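Local coordinates for protein ectonucleotide pyrophosphatase/phosphodiesterase family member 5 (Mus musculus, PDB 5VEO) that probably hydrolyses phosphodiester or pyrophosphate bonds of extracellular nucleotide-type substrates with zinc at its active site, and is captured here as an inactive variant with AMP bound, at residues N113-P126 with W159-Y172. The protein carries 1 engineered substitution. Residues are numbered along the deposited sequence; the frame is centred on the assembly and turned at random.
Sequences NQRAGHASGAAMWP and WFTAKDPINLGFLY. With AMP (adenosine monophosphate), chain Q.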
loop_
_atom_site.group_PDB
_atom_site.type_symbol
_atom_site.label_atom_id
_atom_site.label_comp_id
_atom_site.label_asym_id
_atom_site.label_seq_id
_atom_site.Cartn_x
_atom_site.Cartn_y
_atom_site.Cartn_z
ATOM N N ASN A 113 14.045 12.776 6.672
ATOM C CA ASN A 113 15.410 12.282 6.558
ATOM C C ASN A 113 16.334 13.337 5.960
ATOM O O ASN A 113 17.467 13.518 6.421
ATOM C CB ASN A 113 15.397 11.034 5.684
ATOM C CG ASN A 113 16.706 10.298 5.677
ATOM O OD1 ASN A 113 17.290 10.006 6.725
ATOM N ND2 ASN A 113 17.153 9.940 4.487
ATOM N N GLN A 114 15.872 14.011 4.911
ATOM C CA GLN A 114 16.702 15.003 4.229
ATOM C C GLN A 114 16.829 16.286 5.036
ATOM O O GLN A 114 17.893 16.931 5.010
ATOM C CB GLN A 114 16.120 15.228 2.835
ATOM C CG GLN A 114 16.420 13.996 1.963
ATOM C CD GLN A 114 15.471 13.762 0.798
ATOM O OE1 GLN A 114 15.323 12.615 0.332
ATOM N NE2 GLN A 114 14.873 14.836 0.280
ATOM N N ARG A 115 15.793 16.654 5.793
ATOM C CA ARG A 115 15.917 17.793 6.698
ATOM C C ARG A 115 16.934 17.531 7.800
ATOM O O ARG A 115 17.501 18.490 8.346
ATOM C CB ARG A 115 14.555 18.136 7.309
ATOM C CG ARG A 115 13.594 18.745 6.303
ATOM C CD ARG A 115 12.227 19.063 6.878
ATOM N NE ARG A 115 11.380 19.669 5.850
ATOM C CZ ARG A 115 10.052 19.723 5.890
ATOM N NH1 ARG A 115 9.383 19.192 6.906
ATOM N NH2 ARG A 115 9.390 20.302 4.898
ATOM N N ALA A 116 17.196 16.267 8.121
ATOM C CA ALA A 116 18.222 15.890 9.084
ATOM C C ALA A 116 19.610 15.780 8.458
ATOM O O ALA A 116 20.561 15.403 9.155
ATOM C CB ALA A 116 17.844 14.562 9.752
ATOM N N GLY A 117 19.744 16.077 7.170
ATOM C CA GLY A 117 21.025 16.082 6.497
ATOM C C GLY A 117 21.388 14.829 5.736
ATOM O O GLY A 117 22.520 14.733 5.247
ATOM N N HIS A 118 20.466 13.871 5.608
ATOM C CA HIS A 118 20.725 12.632 4.895
ATOM C C HIS A 118 20.140 12.711 3.482
ATOM O O HIS A 118 19.488 13.688 3.102
ATOM C CB HIS A 118 20.134 11.433 5.659
ATOM C CG HIS A 118 20.487 11.402 7.116
ATOM N ND1 HIS A 118 21.754 11.101 7.568
ATOM C CD2 HIS A 118 19.736 11.619 8.222
ATOM C CE1 HIS A 118 21.770 11.142 8.889
ATOM N NE2 HIS A 118 20.558 11.455 9.312
ATOM N N ALA A 119 20.412 11.679 2.691
ATOM C CA ALA A 119 19.911 11.570 1.326
ATOM C C ALA A 119 19.025 10.338 1.228
ATOM O O ALA A 119 19.353 9.307 1.798
ATOM C CB ALA A 119 21.054 11.450 0.313
ATOM N N SER A 120 17.923 10.454 0.497
ATOM C CA SER A 120 17.001 9.343 0.263
ATOM C C SER A 120 16.964 9.033 -1.223
ATOM O O SER A 120 17.185 9.913 -2.056
ATOM C CB SER A 120 15.575 9.673 0.705
ATOM O OG SER A 120 15.506 10.337 1.948
ATOM N N GLY A 121 16.621 7.782 -1.553
ATOM C CA GLY A 121 16.472 7.374 -2.932
ATOM C C GLY A 121 15.227 6.534 -3.127
ATOM O O GLY A 121 14.883 5.747 -2.245
ATOM N N ALA A 122 14.561 6.696 -4.260
ATOM C CA ALA A 122 13.317 5.983 -4.524
ATOM C C ALA A 122 13.278 5.525 -5.968
ATOM O O ALA A 122 13.504 6.319 -6.892
ATOM C CB ALA A 122 12.106 6.857 -4.229
ATOM N N ALA A 123 12.989 4.244 -6.149
ATOM C CA ALA A 123 12.905 3.600 -7.452
ATOM C C ALA A 123 11.470 3.082 -7.616
ATOM O O ALA A 123 11.159 1.933 -7.285
ATOM C CB ALA A 123 13.928 2.515 -7.562
ATOM N N MET A 124 10.595 3.979 -8.069
ATOM C CA MET A 124 9.197 3.752 -8.475
ATOM C C MET A 124 8.233 3.644 -7.297
ATOM O O MET A 124 7.059 3.268 -7.499
ATOM C CB MET A 124 9.056 2.523 -9.375
ATOM C CG MET A 124 10.024 2.539 -10.556
ATOM S SD MET A 124 9.934 4.084 -11.478
ATOM C CE MET A 124 10.932 3.663 -12.915
ATOM N N TRP A 125 8.653 4.030 -6.102
ATOM C CA TRP A 125 7.774 4.008 -4.934
ATOM C C TRP A 125 6.630 5.009 -5.096
ATOM O O TRP A 125 6.873 6.168 -5.449
ATOM C CB TRP A 125 8.584 4.341 -3.685
ATOM C CG TRP A 125 7.807 4.230 -2.409
ATOM C CD1 TRP A 125 7.022 5.178 -1.829
ATOM C CD2 TRP A 125 7.762 3.088 -1.555
ATOM N NE1 TRP A 125 6.475 4.690 -0.664
ATOM C CE2 TRP A 125 6.932 3.412 -0.468
ATOM C CE3 TRP A 125 8.354 1.829 -1.604
ATOM C CZ2 TRP A 125 6.671 2.504 0.568
ATOM C CZ3 TRP A 125 8.099 0.940 -0.584
ATOM C CH2 TRP A 125 7.266 1.283 0.485
ATOM N N PRO A 126 5.387 4.620 -4.809
ATOM C CA PRO A 126 4.250 5.547 -4.942
ATOM C C PRO A 126 4.459 6.894 -4.255
ATOM O O PRO A 126 4.781 6.976 -3.068
ATOM C CB PRO A 126 3.104 4.757 -4.301
ATOM C CG PRO A 126 3.434 3.361 -4.649
ATOM C CD PRO A 126 4.927 3.257 -4.495
ATOM N N TRP A 159 22.812 4.326 -5.720
ATOM C CA TRP A 159 22.577 5.402 -4.770
ATOM C C TRP A 159 23.161 5.094 -3.393
ATOM O O TRP A 159 23.668 6.003 -2.719
ATOM C CB TRP A 159 21.079 5.698 -4.689
ATOM C CG TRP A 159 20.512 6.199 -5.986
ATOM C CD1 TRP A 159 21.174 6.848 -6.999
ATOM C CD2 TRP A 159 19.158 6.074 -6.410
ATOM N NE1 TRP A 159 20.299 7.151 -8.014
ATOM C CE2 TRP A 159 19.058 6.661 -7.683
ATOM C CE3 TRP A 159 18.020 5.510 -5.833
ATOM C CZ2 TRP A 159 17.846 6.731 -8.376
ATOM C CZ3 TRP A 159 16.833 5.560 -6.522
ATOM C CH2 TRP A 159 16.751 6.168 -7.782
ATOM N N PHE A 160 23.094 3.826 -2.945
ATOM C CA PHE A 160 23.674 3.472 -1.654
ATOM C C PHE A 160 25.200 3.583 -1.656
ATOM O O PHE A 160 25.805 3.642 -0.574
ATOM C CB PHE A 160 23.299 2.047 -1.250
ATOM C CG PHE A 160 22.007 1.947 -0.479
ATOM C CD1 PHE A 160 21.899 2.489 0.790
ATOM C CD2 PHE A 160 20.915 1.296 -1.015
ATOM C CE1 PHE A 160 20.723 2.391 1.509
ATOM C CE2 PHE A 160 19.720 1.200 -0.295
ATOM C CZ PHE A 160 19.627 1.757 0.950
ATOM N N THR A 161 25.817 3.587 -2.838
ATOM C CA THR A 161 27.275 3.601 -2.965
ATOM C C THR A 161 27.775 4.842 -3.698
ATOM O O THR A 161 28.953 4.899 -4.097
ATOM C CB THR A 161 27.754 2.348 -3.687
ATOM O OG1 THR A 161 27.189 2.318 -5.010
ATOM C CG2 THR A 161 27.360 1.095 -2.880
ATOM N N ALA A 162 26.916 5.842 -3.842
ATOM C CA ALA A 162 27.251 7.039 -4.600
ATOM C C ALA A 162 28.270 7.895 -3.853
ATOM O O ALA A 162 28.501 7.757 -2.653
ATOM C CB ALA A 162 25.991 7.863 -4.875
ATOM N N LYS A 163 28.865 8.826 -4.600
ATOM C CA LYS A 163 29.709 9.830 -3.979
ATOM C C LYS A 163 28.978 10.517 -2.831
ATOM O O LYS A 163 29.557 10.751 -1.766
ATOM C CB LYS A 163 30.157 10.825 -5.057
ATOM C CG LYS A 163 31.165 11.804 -4.582
ATOM C CD LYS A 163 31.603 12.753 -5.695
ATOM C CE LYS A 163 30.493 13.643 -6.152
ATOM N NZ LYS A 163 31.025 14.720 -7.057
ATOM N N ASP A 164 27.684 10.812 -3.019
ATOM C CA ASP A 164 26.808 11.349 -1.970
ATOM C C ASP A 164 25.741 10.293 -1.723
ATOM O O ASP A 164 24.663 10.336 -2.321
ATOM C CB ASP A 164 26.148 12.676 -2.351
ATOM C CG ASP A 164 25.092 13.124 -1.329
ATOM O OD1 ASP A 164 25.102 12.630 -0.179
ATOM O OD2 ASP A 164 24.241 13.972 -1.679
ATOM N N PRO A 165 26.002 9.333 -0.860
ATOM C CA PRO A 165 25.141 8.149 -0.803
ATOM C C PRO A 165 23.916 8.322 0.079
ATOM O O PRO A 165 23.881 9.120 1.018
ATOM C CB PRO A 165 26.084 7.086 -0.227
ATOM C CG PRO A 165 26.968 7.853 0.680
ATOM C CD PRO A 165 27.200 9.177 -0.020
ATOM N N ILE A 166 22.898 7.508 -0.237
ATOM C CA ILE A 166 21.670 7.496 0.539
ATOM C C ILE A 166 21.831 6.599 1.753
ATOM O O ILE A 166 22.597 5.620 1.757
ATOM C CB ILE A 166 20.460 7.045 -0.315
ATOM C CG1 ILE A 166 20.609 5.586 -0.783
ATOM C CG2 ILE A 166 20.274 7.994 -1.489
ATOM C CD1 ILE A 166 19.338 4.994 -1.451
ATOM N N ASN A 167 21.103 6.947 2.799
ATOM C CA ASN A 167 20.918 6.046 3.926
ATOM C C ASN A 167 19.574 5.351 3.889
ATOM O O ASN A 167 19.363 4.436 4.684
ATOM C CB ASN A 167 21.022 6.777 5.266
ATOM C CG ASN A 167 19.942 7.822 5.451
ATOM O OD1 ASN A 167 19.347 8.274 4.498
ATOM N ND2 ASN A 167 19.700 8.217 6.692
ATOM N N LEU A 168 18.663 5.794 3.021
ATOM C CA LEU A 168 17.273 5.334 3.026
ATOM C C LEU A 168 16.831 5.171 1.584
ATOM O O LEU A 168 16.835 6.142 0.810
ATOM C CB LEU A 168 16.373 6.328 3.751
ATOM C CG LEU A 168 14.874 6.105 3.623
ATOM C CD1 LEU A 168 14.531 4.761 4.254
ATOM C CD2 LEU A 168 14.137 7.232 4.286
ATOM N N GLY A 169 16.494 3.945 1.211
ATOM C CA GLY A 169 16.034 3.641 -0.129
ATOM C C GLY A 169 14.662 2.984 -0.129
ATOM O O GLY A 169 14.287 2.287 0.820
ATOM N N PHE A 170 13.918 3.227 -1.211
ATOM C CA PHE A 170 12.591 2.657 -1.438
ATOM C C PHE A 170 12.569 2.031 -2.820
ATOM O O PHE A 170 12.909 2.694 -3.803
ATOM C CB PHE A 170 11.489 3.717 -1.347
ATOM C CG PHE A 170 11.332 4.281 0.015
ATOM C CD1 PHE A 170 10.530 3.633 0.948
ATOM C CD2 PHE A 170 12.008 5.433 0.393
ATOM C CE1 PHE A 170 10.386 4.126 2.227
ATOM C CE2 PHE A 170 11.862 5.938 1.678
ATOM C CZ PHE A 170 11.060 5.276 2.600
ATOM N N LEU A 171 12.160 0.770 -2.896
ATOM C CA LEU A 171 12.118 0.007 -4.137
ATOM C C LEU A 171 10.737 -0.608 -4.271
ATOM O O LEU A 171 10.241 -1.211 -3.320
ATOM C CB LEU A 171 13.198 -1.080 -4.136
ATOM C CG LEU A 171 13.219 -2.116 -5.243
ATOM C CD1 LEU A 171 13.457 -1.452 -6.589
ATOM C CD2 LEU A 171 14.268 -3.209 -4.979
ATOM N N TYR A 172 10.122 -0.439 -5.434
ATOM C CA TYR A 172 8.754 -0.868 -5.678
ATOM C C TYR A 172 8.705 -1.731 -6.933
ATOM O O TYR A 172 9.370 -1.432 -7.943
ATOM C CB TYR A 172 7.851 0.358 -5.814
ATOM C CG TYR A 172 6.435 0.082 -6.236
ATOM C CD1 TYR A 172 5.499 -0.408 -5.334
ATOM C CD2 TYR A 172 6.039 0.294 -7.536
ATOM C CE1 TYR A 172 4.196 -0.658 -5.722
ATOM C CE2 TYR A 172 4.750 0.044 -7.937
ATOM C CZ TYR A 172 3.832 -0.444 -7.031
ATOM O OH TYR A 172 2.559 -0.688 -7.458
HETATM P P AMP Q . -3.217 -1.195 -6.417
HETATM O O1P AMP Q . -4.091 -0.377 -5.515
HETATM O O2P AMP Q . -4.041 -2.117 -7.323
HETATM O O3P AMP Q . -2.151 -1.987 -5.665
HETATM O "O5'" AMP Q . -2.416 -0.202 -7.385
HETATM C "C5'" AMP Q . -1.171 -0.638 -7.951
HETATM C "C4'" AMP Q . -0.930 -0.130 -9.345
HETATM O "O4'" AMP Q . -0.564 1.241 -9.267
HETATM C "C3'" AMP Q . 0.242 -0.822 -10.046
HETATM O "O3'" AMP Q . -0.228 -1.693 -11.052
HETATM C "C2'" AMP Q . 1.055 0.316 -10.671
HETATM O "O2'" AMP Q . 1.333 0.168 -12.037
HETATM C "C1'" AMP Q . 0.205 1.542 -10.405
HETATM N N9 AMP Q . 0.985 2.727 -10.130
HETATM C C8 AMP Q . 1.811 2.947 -9.092
HETATM N N7 AMP Q . 2.338 4.193 -9.183
HETATM C C5 AMP Q . 1.811 4.751 -10.305
HETATM C C6 AMP Q . 1.918 6.046 -11.006
HETATM N N6 AMP Q . 2.715 7.011 -10.513
HETATM N N1 AMP Q . 1.207 6.230 -12.133
HETATM C C2 AMP Q . 0.398 5.286 -12.647
HETATM N N3 AMP Q . 0.235 4.084 -12.071
HETATM C C4 AMP Q . 0.927 3.783 -10.925
HETATM O O HOH W 1 23.409 13.874 2.412
HETATM O O HOH W 2 22.618 9.785 3.470
#
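Strands 120-123 and 168-172 run parallel, their short axes 6° apart, and Gly121 and Ala123 each give an N-H to the second strand and take one back through their carbonyl O. Gly121 N reaches Leu168 O at 2.9 Å, Ala123 N reaches Phe170 O at 2.8 Å, and Ala119 O receives the N-H of Asn167. There the side chains of Asn113, in the last turn of helix 109-115, and Asn167 approach from opposite directions and exchange two hydrogen bonds. Asn113 ND2 donates to Asn167 OD1 at 2.8 Å and Asn167 ND2 returns a bond to Asn113 OD1 at 3.0 Å, each on a lone pair in the carbonyl plane, the two amides only 14° from coplanar. The second N-H of Asn113 ND2 goes to Ser120 OG, which itself donates to Gln114 OE1. With CG placed between backbone N and carbonyl carbon (chi1 63°), Asn167 also lays its ND2 over one face of the His118 ring.

On the Leu168 and Phe170 side of the sheet, Phe170 turns an edge to the face of Trp125, CD1 lying 3.6 Å above the indole plane. On the other side, the Trp159 ring edge meets Ala122 O, and its CE3 also lies 3.8 Å from Gly121 CA. Past strand 120-123, Pro126 CD makes a CH-pi contact over the face of the Tyr172 ring, while Tyr172 OH is hydrogen-bonded to the zinc ligand Asp22 and lies 3.5 Å from AMP C3'. Within the central sheet of this alkaline phosphatase-like domain, reciprocal amide bonds thus fix both asparagine rotations and tie the helix end to one end of the strand pair; at the other, Pro126 packing and the Asp22 hydrogen bond hold Tyr172 beside the nucleotide ribose.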